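Computational Design of Enzyme (Synthetic construct, PDB 3TP4) is a computationally designed enzyme of unknown biological function, built on a glycoside hydrolase-like TIM barrel and probably intended to carry an activated serine catalytic triad. Local coordinates at residues A[403-408]-A[419-424]; A[373-378]-A[395-400]; A[408-413]-A[444-449]. All blocks are in the same frame, centred on the assembly; numbering follows the deposited sequence.

Contact 1: A[403-408]-A[419-424]; sequences QSVTVE and LDLAYD
T406 and D420 form an antiparallel non-hydrogen-bonded pair, and V407 and L419 form the hydrogen-bonded pair beside it. V407 N donates to L419 O at 2.8 Å. L419 N returns to V407 O at 2.7 Å. Further along, L421 N donates to V405 O at 2.9 Å.

L421 meets both valines of the facing strand. Its fork closes on one methyl: both CD1 and CD2 of L421 lie 3.6 Å from V407 CG2. The CD1 branch of L421 also meets V405 CG1 at 3.9 Å, so one leucine bridges two valines. L419 meets V407 through its CB, and its side chain also touches W433.

The other face is polar. D420 has its carboxylate carbon anti to the backbone N (chi1 -166°). This brings OD1 back beside the T406 methyl, CG2, and near a water. That water accepts from V405 N at 3.0 Å. L421 O and D420 OD1 are both within its reach as acceptors, but with further acceptors near it cannot be said to donate to both. The water thus lies between V405 N and L421 O, which do not meet directly.

V405 and L421 both touch W429 of strand 429-433, on the inner side of the fold. Q403 and S404 both face T452 of strand 446-453, a classic beta bulge. The two strands make a beta hairpin of an Ig-like sandwich.

Contact 2: A[373-378]-A[395-400]; sequences PVVHIA and VRVGGT
V374 O takes a hydrogen bond from G398 N of the neighbouring strand (2.9 Å) and a weaker CA-H...O contact from V397 CA (3.3 Å). The ladder is antiparallel. V374 N bonds G398 O, and H376 and R396 exchange both of their backbone bonds.

H376 and R396 lie together on one face. The methylene CB of R396 sits over the face of the H376 ring, 3.9 Å from its centroid and 28° off the normal, a CH-pi contact. The next carbon, R396 CG, comes to 3.4 Å from H376 NE2. The H376 ring stands between its own backbone N and carbonyl carbon (chi1 60°), which turns it over the arginine stem. Both ring nitrogens are held by glutamates, ND1 by E195 and NE2 by E202. This is consistent with a positively charged ring. R396 bends at chi2 (52°) and carries its guanidinium away, to a salt bridge with D206 and a bond to L427 O.

The other face is apolar. V375 CG2 touches V395 CG1 at 3.6 Å and V397 CG2 at 3.9 Å. I377 CG1 meets V395 CG2 more loosely, at 4.1 Å.

Helix 190-207 covers the H376 and R396 face, where F239 also meets the histidine ring edge-to-face. Strands 446-453 and 456-466 pack on the valine and isoleucine face.

Contact 3: A[408-413]-A[444-449]; sequences EVAQGG and TYTVTA
A410 and T446 form a hydrogen-bonded antiparallel pair. A410 N donates to T446 O at 2.9 Å, and T446 N to A410 O at 3.0 Å. E408 and T448 make a second such pair, with V409 and V447 between them.

The two threonines and E408 O surround a water. It donates to E408 O at 3.0 Å. It also bonds T446 OG1 at 3.0 Å and T448 OG1 at 2.8 Å. T446 OG1 lies between its backbone N and carbonyl carbon (chi1 71°), whereas T448 OG1 is beside its backbone N (chi1 -61°). These rotations bring both hydroxyls to the same water. T448 OG1 is fixed further by T461 OG1.

Past the ladder, Q411 lies alongside T444, with OE1 of Q411 at 3.7 Å from T444 CG2. The Q411 amide nitrogen, NE2, approaches Y445 CD1 obliquely, with amide and ring planes 31° apart.

On the face of V409 and V447, V409 CG1 packs against the T444 backbone. V409 and T444 both touch W433 of strand 429-433, and V447 touches I377 of strand 374-379. Strand 414-423 flanks 402-411, and strand 456-466 flanks 446-453.

In the fold
All three contacts lie in the C-terminal Ig-like part of the chain, in one mixed sheet that folds over itself. Contact 2 closes first along the chain. Contacts 1 and 3 follow and interleave: they share E408 and use the two sides of strand 402-411. The centres of contacts 1 and 2 are about 12 Å apart, those of 1 and 3 about 15 Å, and those of 2 and 3 about 18 Å. Their apolar faces meet inside: L421 CD1 lies 3.5 Å from V395 CG2, and V407 CG1 lies 3.7 Å from V447 CG1. Contact 2 also faces helix 190-207, so it joins this small domain to the barrel.

Contact 1: A[403-408]-A[419-424]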
ATOM      1  N   GLN A 403      10.645 -29.728   2.340  1.00 27.19           N
ATOM      2  CA  GLN A 403      11.492 -30.764   2.931  1.00 32.09           C
ATOM      3  C   GLN A 403      12.929 -30.306   3.091  1.00 31.25           C
ATOM      4  O   GLN A 403      13.594 -30.694   4.040  1.00 31.17           O
ATOM      5  CB  GLN A 403      11.471 -32.073   2.128  1.00 35.40           C
ATOM      6  CG  GLN A 403      10.086 -32.653   1.906  1.00 50.11           C
ATOM      7  CD  GLN A 403       9.850 -33.018   0.449  1.00 57.47           C
ATOM      8  OE1 GLN A 403      10.409 -33.998  -0.050  1.00 55.34           O
ATOM      9  NE2 GLN A 403       9.036 -32.217  -0.247  1.00 42.26           N
ATOM     10  N   SER A 404      13.415 -29.494   2.162  1.00 24.53           N
ATOM     11  CA  SER A 404      14.800 -29.062   2.231  1.00 24.78           C
ATOM     12  C   SER A 404      15.022 -27.863   1.337  1.00 31.45           C
ATOM     13  O   SER A 404      14.235 -27.596   0.430  1.00 29.43           O
ATOM     14  CB  SER A 404      15.743 -30.201   1.819  1.00 33.81           C
ATOM     15  OG  SER A 404      15.610 -30.486   0.437  1.00 31.46           O
ATOM     16  N   VAL A 405      16.090 -27.130   1.619  1.00 28.85           N
ATOM     17  CA  VAL A 405      16.462 -25.970   0.832  1.00 25.47           C
ATOM     18  C   VAL A 405      17.981 -25.965   0.786  1.00 29.53           C
ATOM     19  O   VAL A 405      18.648 -26.075   1.820  1.00 30.29           O
ATOM     20  CB  VAL A 405      15.983 -24.640   1.469  1.00 28.69           C
ATOM     21  CG1 VAL A 405      16.360 -23.460   0.586  1.00 30.20           C
ATOM     22  CG2 VAL A 405      14.461 -24.648   1.716  1.00 29.27           C
ATOM     23  N   THR A 406      18.522 -25.863  -0.416  1.00 23.81           N
ATOM     24  CA  THR A 406      19.962 -25.749  -0.594  1.00 25.26           C
ATOM     25  C   THR A 406      20.232 -24.446  -1.312  1.00 27.11           C
ATOM     26  O   THR A 406      19.373 -23.918  -2.028  1.00 30.06           O
ATOM     27  CB  THR A 406      20.531 -26.919  -1.421  1.00 33.14           C
ATOM     28  OG1 THR A 406      19.872 -26.962  -2.688  1.00 37.75           O
ATOM     29  CG2 THR A 406      20.312 -28.261  -0.694  1.00 29.70           C
ATOM     30  N   VAL A 407      21.409 -23.891  -1.087  1.00 26.26           N
ATOM     31  CA  VAL A 407      21.769 -22.643  -1.727  1.00 24.29           C
ATOM     32  C   VAL A 407      23.080 -22.882  -2.449  1.00 31.68           C
ATOM     33  O   VAL A 407      23.988 -23.533  -1.920  1.00 31.44           O
ATOM     34  CB  VAL A 407      21.899 -21.491  -0.704  1.00 21.03           C
ATOM     35  CG1 VAL A 407      22.663 -20.308  -1.299  1.00 24.15           C
ATOM     36  CG2 VAL A 407      20.514 -21.037  -0.240  1.00 27.63           C
ATOM     37  N   GLU A 408      23.161 -22.392  -3.676  1.00 27.81           N
ATOM     38  CA  GLU A 408      24.375 -22.524  -4.449  1.00 27.70           C
ATOM     39  C   GLU A 408      24.897 -21.125  -4.725  1.00 30.47           C
ATOM     40  O   GLU A 408      24.182 -20.276  -5.254  1.00 31.41           O
ATOM     41  CB  GLU A 408      24.091 -23.279  -5.746  1.00 36.83           C
ATOM     42  CG  GLU A 408      25.321 -23.680  -6.507  1.00 48.39           C
ATOM     43  CD  GLU A 408      24.978 -24.427  -7.778  1.00 55.56           C
ATOM     44  OE1 GLU A 408      24.633 -23.747  -8.768  1.00 54.80           O
ATOM     45  OE2 GLU A 408      25.049 -25.682  -7.778  1.00 46.48           O
ATOM     46  N   LEU A 419      25.375 -24.593   0.169  1.00 33.58           N
ATOM     47  CA  LEU A 419      24.891 -24.566   1.552  1.00 35.10           C
ATOM     48  C   LEU A 419      23.616 -25.375   1.718  1.00 34.78           C
ATOM     49  O   LEU A 419      22.705 -25.277   0.907  1.00 35.25           O
ATOM     50  CB  LEU A 419      24.618 -23.127   1.990  1.00 30.58           C
ATOM     51  CG  LEU A 419      25.766 -22.146   1.744  1.00 30.99           C
ATOM     52  CD1 LEU A 419      25.335 -20.720   2.037  1.00 27.07           C
ATOM     53  CD2 LEU A 419      26.976 -22.550   2.577  1.00 30.53           C
ATOM     54  N   ASP A 420      23.562 -26.175   2.772  1.00 27.44           N
ATOM     55  CA  ASP A 420      22.346 -26.883   3.136  1.00 30.76           C
ATOM     56  C   ASP A 420      21.659 -26.096   4.267  1.00 30.21           C
ATOM     57  O   ASP A 420      22.194 -26.004   5.364  1.00 26.02           O
ATOM     58  CB  ASP A 420      22.703 -28.302   3.578  1.00 36.80           C
ATOM     59  CG  ASP A 420      21.496 -29.218   3.662  1.00 46.75           C
ATOM     60  OD1 ASP A 420      20.456 -28.904   3.041  1.00 48.98           O
ATOM     61  OD2 ASP A 420      21.597 -30.264   4.347  1.00 51.40           O
ATOM     62  N   LEU A 421      20.498 -25.506   3.997  1.00 24.63           N
ATOM     63  CA  LEU A 421      19.871 -24.620   4.971  1.00 27.63           C
ATOM     64  C   LEU A 421      19.019 -25.385   5.970  1.00 31.23           C
ATOM     65  O   LEU A 421      18.567 -26.509   5.713  1.00 26.92           O
ATOM     66  CB  LEU A 421      19.033 -23.513   4.310  1.00 23.55           C
ATOM     67  CG  LEU A 421      19.510 -22.803   3.045  1.00 35.48           C
ATOM     68  CD1 LEU A 421      18.776 -21.463   2.872  1.00 28.39           C
ATOM     69  CD2 LEU A 421      21.018 -22.611   2.998  1.00 32.67           C
ATOM     70  N   ALA A 422      18.799 -24.759   7.114  1.00 27.23           N
ATOM     71  CA  ALA A 422      18.067 -25.390   8.205  1.00 29.92           C
ATOM     72  C   ALA A 422      16.909 -24.501   8.627  1.00 24.15           C
ATOM     73  O   ALA A 422      17.061 -23.279   8.778  1.00 22.81           O
ATOM     74  CB  ALA A 422      19.000 -25.662   9.382  1.00 28.69           C
ATOM     75  N   TYR A 423      15.738 -25.102   8.808  1.00 18.98           N
ATOM     76  CA  TYR A 423      14.563 -24.320   9.165  1.00 22.76           C
ATOM     77  C   TYR A 423      14.677 -23.790  10.599  1.00 24.53           C
ATOM     78  O   TYR A 423      14.998 -24.544  11.521  1.00 23.86           O
ATOM     79  CB  TYR A 423      13.287 -25.155   9.002  1.00 27.64           C
ATOM     80  CG  TYR A 423      12.038 -24.355   9.281  1.00 24.77           C
ATOM     81  CD1 TYR A 423      11.710 -23.257   8.495  1.00 29.48           C
ATOM     82  CD2 TYR A 423      11.190 -24.687  10.335  1.00 27.68           C
ATOM     83  CE1 TYR A 423      10.580 -22.510   8.752  1.00 31.65           C
ATOM     84  CE2 TYR A 423      10.047 -23.942  10.595  1.00 30.00           C
ATOM     85  CZ  TYR A 423       9.752 -22.851   9.801  1.00 32.43           C
ATOM     86  OH  TYR A 423       8.626 -22.091  10.043  1.00 33.95           O
ATOM     87  N   ASP A 424      14.415 -22.498  10.772  1.00 23.26           N
ATOM     88  CA  ASP A 424      14.617 -21.834  12.058  1.00 25.22           C
ATOM     89  C   ASP A 424      13.447 -21.992  13.038  1.00 29.66           C
ATOM     90  O   ASP A 424      13.516 -21.513  14.165  1.00 28.19           O
ATOM     91  CB  ASP A 424      14.964 -20.339  11.881  1.00 18.94           C
ATOM     92  CG  ASP A 424      13.799 -19.513  11.356  1.00 23.79           C
ATOM     93  OD1 ASP A 424      12.644 -19.985  11.369  1.00 27.44           O
ATOM     94  OD2 ASP A 424      14.036 -18.363  10.940  1.00 25.71           O
TER
HETATM   95  O   HOH W   1      17.768 -28.346   3.815  1.00 23.89           O

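Contact 2: A[373-378]-A[395-400]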
ATOM      1  N   PRO A 373       2.547 -21.044  -4.133  1.00 33.12           N
ATOM      2  CA  PRO A 373       3.865 -21.322  -3.546  1.00 26.25           C
ATOM      3  C   PRO A 373       4.874 -20.260  -4.008  1.00 29.71           C
ATOM      4  O   PRO A 373       4.857 -19.856  -5.169  1.00 30.93           O
ATOM      5  CB  PRO A 373       4.216 -22.695  -4.119  1.00 25.04           C
ATOM      6  CG  PRO A 373       2.877 -23.338  -4.382  1.00 32.17           C
ATOM      7  CD  PRO A 373       1.995 -22.207  -4.851  1.00 32.82           C
ATOM      8  N   VAL A 374       5.724 -19.794  -3.100  1.00 29.69           N
ATOM      9  CA  VAL A 374       6.703 -18.766  -3.439  1.00 28.95           C
ATOM     10  C   VAL A 374       8.033 -19.019  -2.723  1.00 31.73           C
ATOM     11  O   VAL A 374       8.054 -19.509  -1.596  1.00 26.89           O
ATOM     12  CB  VAL A 374       6.153 -17.353  -3.092  1.00 36.82           C
ATOM     13  CG1 VAL A 374       5.925 -17.215  -1.588  1.00 32.05           C
ATOM     14  CG2 VAL A 374       7.083 -16.269  -3.607  1.00 42.67           C
ATOM     15  N   VAL A 375       9.144 -18.722  -3.389  1.00 29.87           N
ATOM     16  CA  VAL A 375      10.435 -18.748  -2.722  1.00 27.23           C
ATOM     17  C   VAL A 375      11.150 -17.422  -2.970  1.00 28.37           C
ATOM     18  O   VAL A 375      11.172 -16.905  -4.091  1.00 25.39           O
ATOM     19  CB  VAL A 375      11.309 -19.983  -3.105  1.00 28.61           C
ATOM     20  CG1 VAL A 375      11.605 -20.031  -4.616  1.00 25.05           C
ATOM     21  CG2 VAL A 375      12.616 -19.999  -2.304  1.00 24.87           C
ATOM     22  N   HIS A 376      11.696 -16.844  -1.910  1.00 22.51           N
ATOM     23  CA  HIS A 376      12.544 -15.673  -2.078  1.00 22.82           C
ATOM     24  C   HIS A 376      13.645 -15.640  -1.021  1.00 24.38           C
ATOM     25  O   HIS A 376      13.506 -16.198   0.072  1.00 21.18           O
ATOM     26  CB  HIS A 376      11.727 -14.363  -2.088  1.00 21.17           C
ATOM     27  CG  HIS A 376      10.940 -14.127  -0.842  1.00 23.47           C
ATOM     28  ND1 HIS A 376      11.323 -13.216   0.118  1.00 22.36           N
ATOM     29  CD2 HIS A 376       9.769 -14.661  -0.412  1.00 20.47           C
ATOM     30  CE1 HIS A 376      10.431 -13.210   1.095  1.00 20.79           C
ATOM     31  NE2 HIS A 376       9.477 -14.076   0.796  1.00 22.78           N
ATOM     32  N   ILE A 377      14.750 -15.002  -1.376  1.00 25.86           N
ATOM     33  CA  ILE A 377      15.890 -14.872  -0.479  1.00 27.98           C
ATOM     34  C   ILE A 377      15.798 -13.542   0.255  1.00 27.00           C
ATOM     35  O   ILE A 377      16.042 -12.492  -0.331  1.00 25.77           O
ATOM     36  CB  ILE A 377      17.224 -14.938  -1.271  1.00 23.27           C
ATOM     37  CG1 ILE A 377      17.359 -16.302  -1.962  1.00 27.97           C
ATOM     38  CG2 ILE A 377      18.404 -14.672  -0.332  1.00 24.36           C
ATOM     39  CD1 ILE A 377      18.398 -16.347  -3.136  1.00 27.75           C
ATOM     40  N   ALA A 378      15.429 -13.592   1.531  1.00 26.98           N
ATOM     41  CA  ALA A 378      15.250 -12.380   2.331  1.00 23.69           C
ATOM     42  C   ALA A 378      16.584 -11.729   2.653  1.00 29.15           C
ATOM     43  O   ALA A 378      16.655 -10.513   2.844  1.00 30.17           O
ATOM     44  CB  ALA A 378      14.507 -12.700   3.631  1.00 19.43           C
ATOM     45  N   VAL A 395      16.173 -17.776   3.607  1.00 22.75           N
ATOM     46  CA  VAL A 395      15.230 -18.042   2.539  1.00 22.40           C
ATOM     47  C   VAL A 395      13.834 -18.289   3.111  1.00 24.06           C
ATOM     48  O   VAL A 395      13.657 -19.070   4.059  1.00 27.35           O
ATOM     49  CB  VAL A 395      15.650 -19.273   1.709  1.00 25.29           C
ATOM     50  CG1 VAL A 395      14.598 -19.563   0.633  1.00 22.09           C
ATOM     51  CG2 VAL A 395      17.045 -19.053   1.075  1.00 22.09           C
ATOM     52  N   ARG A 396      12.855 -17.612   2.527  1.00 23.05           N
ATOM     53  CA  ARG A 396      11.445 -17.822   2.844  1.00 17.93           C
ATOM     54  C   ARG A 396      10.809 -18.686   1.742  1.00 23.07           C
ATOM     55  O   ARG A 396      10.850 -18.342   0.560  1.00 25.66           O
ATOM     56  CB  ARG A 396      10.729 -16.471   2.958  1.00 26.14           C
ATOM     57  CG  ARG A 396       9.209 -16.528   3.139  1.00 32.19           C
ATOM     58  CD  ARG A 396       8.798 -17.422   4.280  1.00 28.60           C
ATOM     59  NE  ARG A 396       7.345 -17.480   4.440  1.00 28.08           N
ATOM     60  CZ  ARG A 396       6.722 -18.207   5.364  1.00 32.95           C
ATOM     61  NH1 ARG A 396       7.419 -18.954   6.221  1.00 32.74           N
ATOM     62  NH2 ARG A 396       5.400 -18.192   5.434  1.00 31.01           N
ATOM     63  N   VAL A 397      10.243 -19.818   2.132  1.00 26.38           N
ATOM     64  CA  VAL A 397       9.427 -20.592   1.207  1.00 30.08           C
ATOM     65  C   VAL A 397       8.021 -20.627   1.776  1.00 30.89           C
ATOM     66  O   VAL A 397       7.800 -21.175   2.859  1.00 30.03           O
ATOM     67  CB  VAL A 397       9.934 -22.034   1.060  1.00 29.47           C
ATOM     68  CG1 VAL A 397       9.216 -22.721  -0.096  1.00 30.46           C
ATOM     69  CG2 VAL A 397      11.439 -22.049   0.850  1.00 25.48           C
ATOM     70  N   GLY A 398       7.072 -20.044   1.053  1.00 28.71           N
ATOM     71  CA  GLY A 398       5.700 -19.982   1.525  1.00 29.78           C
ATOM     72  C   GLY A 398       4.703 -20.735   0.655  1.00 34.14           C
ATOM     73  O   GLY A 398       4.937 -20.994  -0.531  1.00 28.52           O
ATOM     74  N   GLY A 399       3.573 -21.082   1.251  1.00 32.08           N
ATOM     75  CA  GLY A 399       2.467 -21.639   0.502  1.00 34.44           C
ATOM     76  C   GLY A 399       2.603 -23.107   0.146  1.00 31.24           C
ATOM     77  O   GLY A 399       1.806 -23.621  -0.623  1.00 33.49           O
ATOM     78  N   THR A 400       3.601 -23.795   0.692  1.00 27.42           N
ATOM     79  CA  THR A 400       3.701 -25.245   0.475  1.00 24.91           C
ATOM     80  C   THR A 400       4.512 -25.850   1.606  1.00 32.71           C
ATOM     81  O   THR A 400       5.204 -25.122   2.311  1.00 31.13           O
ATOM     82  CB  THR A 400       4.374 -25.573  -0.895  1.00 28.44           C
ATOM     83  OG1 THR A 400       4.504 -26.991  -1.057  1.00 28.22           O
ATOM     84  CG2 THR A 400       5.764 -24.931  -0.981  1.00 28.65           C
TER

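Contact 3: A[408-413]-A[444-449]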
ATOM      1  N   GLU A 408      23.161 -22.392  -3.676  1.00 27.81           N
ATOM      2  CA  GLU A 408      24.375 -22.524  -4.449  1.00 27.70           C
ATOM      3  C   GLU A 408      24.897 -21.125  -4.725  1.00 30.47           C
ATOM      4  O   GLU A 408      24.182 -20.276  -5.254  1.00 31.41           O
ATOM      5  CB  GLU A 408      24.091 -23.279  -5.746  1.00 36.83           C
ATOM      6  CG  GLU A 408      25.321 -23.680  -6.507  1.00 48.39           C
ATOM      7  CD  GLU A 408      24.978 -24.427  -7.778  1.00 55.56           C
ATOM      8  OE1 GLU A 408      24.633 -23.747  -8.768  1.00 54.80           O
ATOM      9  OE2 GLU A 408      25.049 -25.682  -7.778  1.00 46.48           O
ATOM     10  N   VAL A 409      26.136 -20.877  -4.329  1.00 26.28           N
ATOM     11  CA  VAL A 409      26.747 -19.575  -4.541  1.00 23.90           C
ATOM     12  C   VAL A 409      27.724 -19.682  -5.687  1.00 29.61           C
ATOM     13  O   VAL A 409      28.563 -20.586  -5.708  1.00 30.34           O
ATOM     14  CB  VAL A 409      27.507 -19.102  -3.297  1.00 32.47           C
ATOM     15  CG1 VAL A 409      28.168 -17.758  -3.557  1.00 33.84           C
ATOM     16  CG2 VAL A 409      26.552 -19.025  -2.092  1.00 29.54           C
ATOM     17  N   ALA A 410      27.606 -18.777  -6.653  1.00 33.21           N
ATOM     18  CA  ALA A 410      28.455 -18.856  -7.840  1.00 37.47           C
ATOM     19  C   ALA A 410      29.021 -17.497  -8.188  1.00 37.45           C
ATOM     20  O   ALA A 410      28.457 -16.469  -7.835  1.00 38.85           O
ATOM     21  CB  ALA A 410      27.677 -19.418  -9.016  1.00 39.07           C
ATOM     22  N   GLN A 411      30.146 -17.500  -8.888  1.00 45.08           N
ATOM     23  CA  GLN A 411      30.791 -16.265  -9.288  1.00 47.90           C
ATOM     24  C   GLN A 411      31.353 -16.444 -10.686  1.00 57.23           C
ATOM     25  O   GLN A 411      31.953 -17.477 -10.998  1.00 51.42           O
ATOM     26  CB  GLN A 411      31.892 -15.892  -8.303  1.00 50.49           C
ATOM     27  CG  GLN A 411      32.578 -14.593  -8.629  1.00 59.37           C
ATOM     28  CD  GLN A 411      33.426 -14.101  -7.485  1.00 68.09           C
ATOM     29  OE1 GLN A 411      34.161 -14.873  -6.866  1.00 69.91           O
ATOM     30  NE2 GLN A 411      33.321 -12.813  -7.184  1.00 69.76           N
ATOM     31  N   GLY A 412      31.150 -15.439 -11.531  1.00 65.92           N
ATOM     32  CA  GLY A 412      31.416 -15.594 -12.945  1.00 70.91           C
ATOM     33  C   GLY A 412      30.399 -16.579 -13.482  1.00 75.29           C
ATOM     34  O   GLY A 412      29.335 -16.193 -13.958  1.00 83.29           O
ATOM     35  N   GLY A 413      30.722 -17.861 -13.383  1.00 74.29           N
ATOM     36  CA  GLY A 413      29.797 -18.915 -13.748  1.00 69.90           C
ATOM     37  C   GLY A 413      30.147 -20.168 -12.978  1.00 65.45           C
ATOM     38  O   GLY A 413      29.592 -21.241 -13.207  1.00 70.07           O
ATOM     39  N   THR A 444      30.789 -15.356  -4.910  1.00 59.48           N
ATOM     40  CA  THR A 444      30.172 -14.416  -3.990  1.00 56.94           C
ATOM     41  C   THR A 444      29.355 -13.377  -4.743  1.00 57.13           C
ATOM     42  O   THR A 444      29.585 -12.184  -4.580  1.00 67.60           O
ATOM     43  CB  THR A 444      31.239 -13.678  -3.141  1.00 61.75           C
ATOM     44  OG1 THR A 444      31.078 -12.265  -3.293  1.00 62.89           O
ATOM     45  CG2 THR A 444      32.640 -14.057  -3.570  1.00 51.49           C
ATOM     46  N   TYR A 445      28.399 -13.820  -5.558  1.00 52.24           N
ATOM     47  CA  TYR A 445      27.791 -12.922  -6.538  1.00 41.30           C
ATOM     48  C   TYR A 445      26.383 -13.332  -6.982  1.00 36.17           C
ATOM     49  O   TYR A 445      25.466 -12.537  -6.882  1.00 35.79           O
ATOM     50  CB  TYR A 445      28.712 -12.750  -7.742  1.00 54.45           C
ATOM     51  CG  TYR A 445      29.078 -11.317  -8.018  1.00 64.27           C
ATOM     52  CD1 TYR A 445      30.167 -10.726  -7.390  1.00 65.66           C
ATOM     53  CD2 TYR A 445      28.333 -10.552  -8.907  1.00 72.14           C
ATOM     54  CE1 TYR A 445      30.504  -9.421  -7.639  1.00 68.19           C
ATOM     55  CE2 TYR A 445      28.662  -9.245  -9.164  1.00 74.92           C
ATOM     56  CZ  TYR A 445      29.749  -8.684  -8.528  1.00 79.09           C
ATOM     57  OH  TYR A 445      30.080  -7.374  -8.783  1.00 89.84           O
ATOM     58  N   THR A 446      26.204 -14.558  -7.469  1.00 39.40           N
ATOM     59  CA  THR A 446      24.845 -15.074  -7.657  1.00 40.58           C
ATOM     60  C   THR A 446      24.514 -16.115  -6.584  1.00 33.36           C
ATOM     61  O   THR A 446      25.279 -17.048  -6.336  1.00 37.86           O
ATOM     62  CB  THR A 446      24.600 -15.665  -9.065  1.00 39.37           C
ATOM     63  OG1 THR A 446      25.305 -16.901  -9.201  1.00 41.05           O
ATOM     64  CG2 THR A 446      25.050 -14.690 -10.149  1.00 41.76           C
ATOM     65  N   VAL A 447      23.369 -15.932  -5.946  1.00 32.55           N
ATOM     66  CA  VAL A 447      22.941 -16.774  -4.834  1.00 31.27           C
ATOM     67  C   VAL A 447      21.607 -17.423  -5.211  1.00 31.22           C
ATOM     68  O   VAL A 447      20.592 -16.738  -5.319  1.00 27.45           O
ATOM     69  CB  VAL A 447      22.767 -15.929  -3.560  1.00 32.78           C
ATOM     70  CG1 VAL A 447      22.322 -16.803  -2.381  1.00 31.56           C
ATOM     71  CG2 VAL A 447      24.059 -15.205  -3.233  1.00 33.92           C
ATOM     72  N   THR A 448      21.625 -18.732  -5.444  1.00 32.62           N
ATOM     73  CA  THR A 448      20.447 -19.428  -5.944  1.00 33.30           C
ATOM     74  C   THR A 448      19.904 -20.407  -4.912  1.00 30.93           C
ATOM     75  O   THR A 448      20.593 -21.352  -4.525  1.00 27.45           O
ATOM     76  CB  THR A 448      20.756 -20.193  -7.242  1.00 34.46           C
ATOM     77  OG1 THR A 448      21.182 -19.265  -8.242  1.00 30.57           O
ATOM     78  CG2 THR A 448      19.522 -20.937  -7.736  1.00 36.61           C
ATOM     79  N   ALA A 449      18.675 -20.155  -4.464  1.00 28.39           N
ATOM     80  CA  ALA A 449      17.998 -21.029  -3.515  1.00 28.27           C
ATOM     81  C   ALA A 449      17.145 -22.044  -4.249  1.00 26.08           C
ATOM     82  O   ALA A 449      16.365 -21.685  -5.139  1.00 25.39           O
ATOM     83  CB  ALA A 449      17.134 -20.216  -2.567  1.00 24.36           C
TER
HETATM   84  O   HOH W   2      23.987 -19.393  -8.083  1.00 40.24           O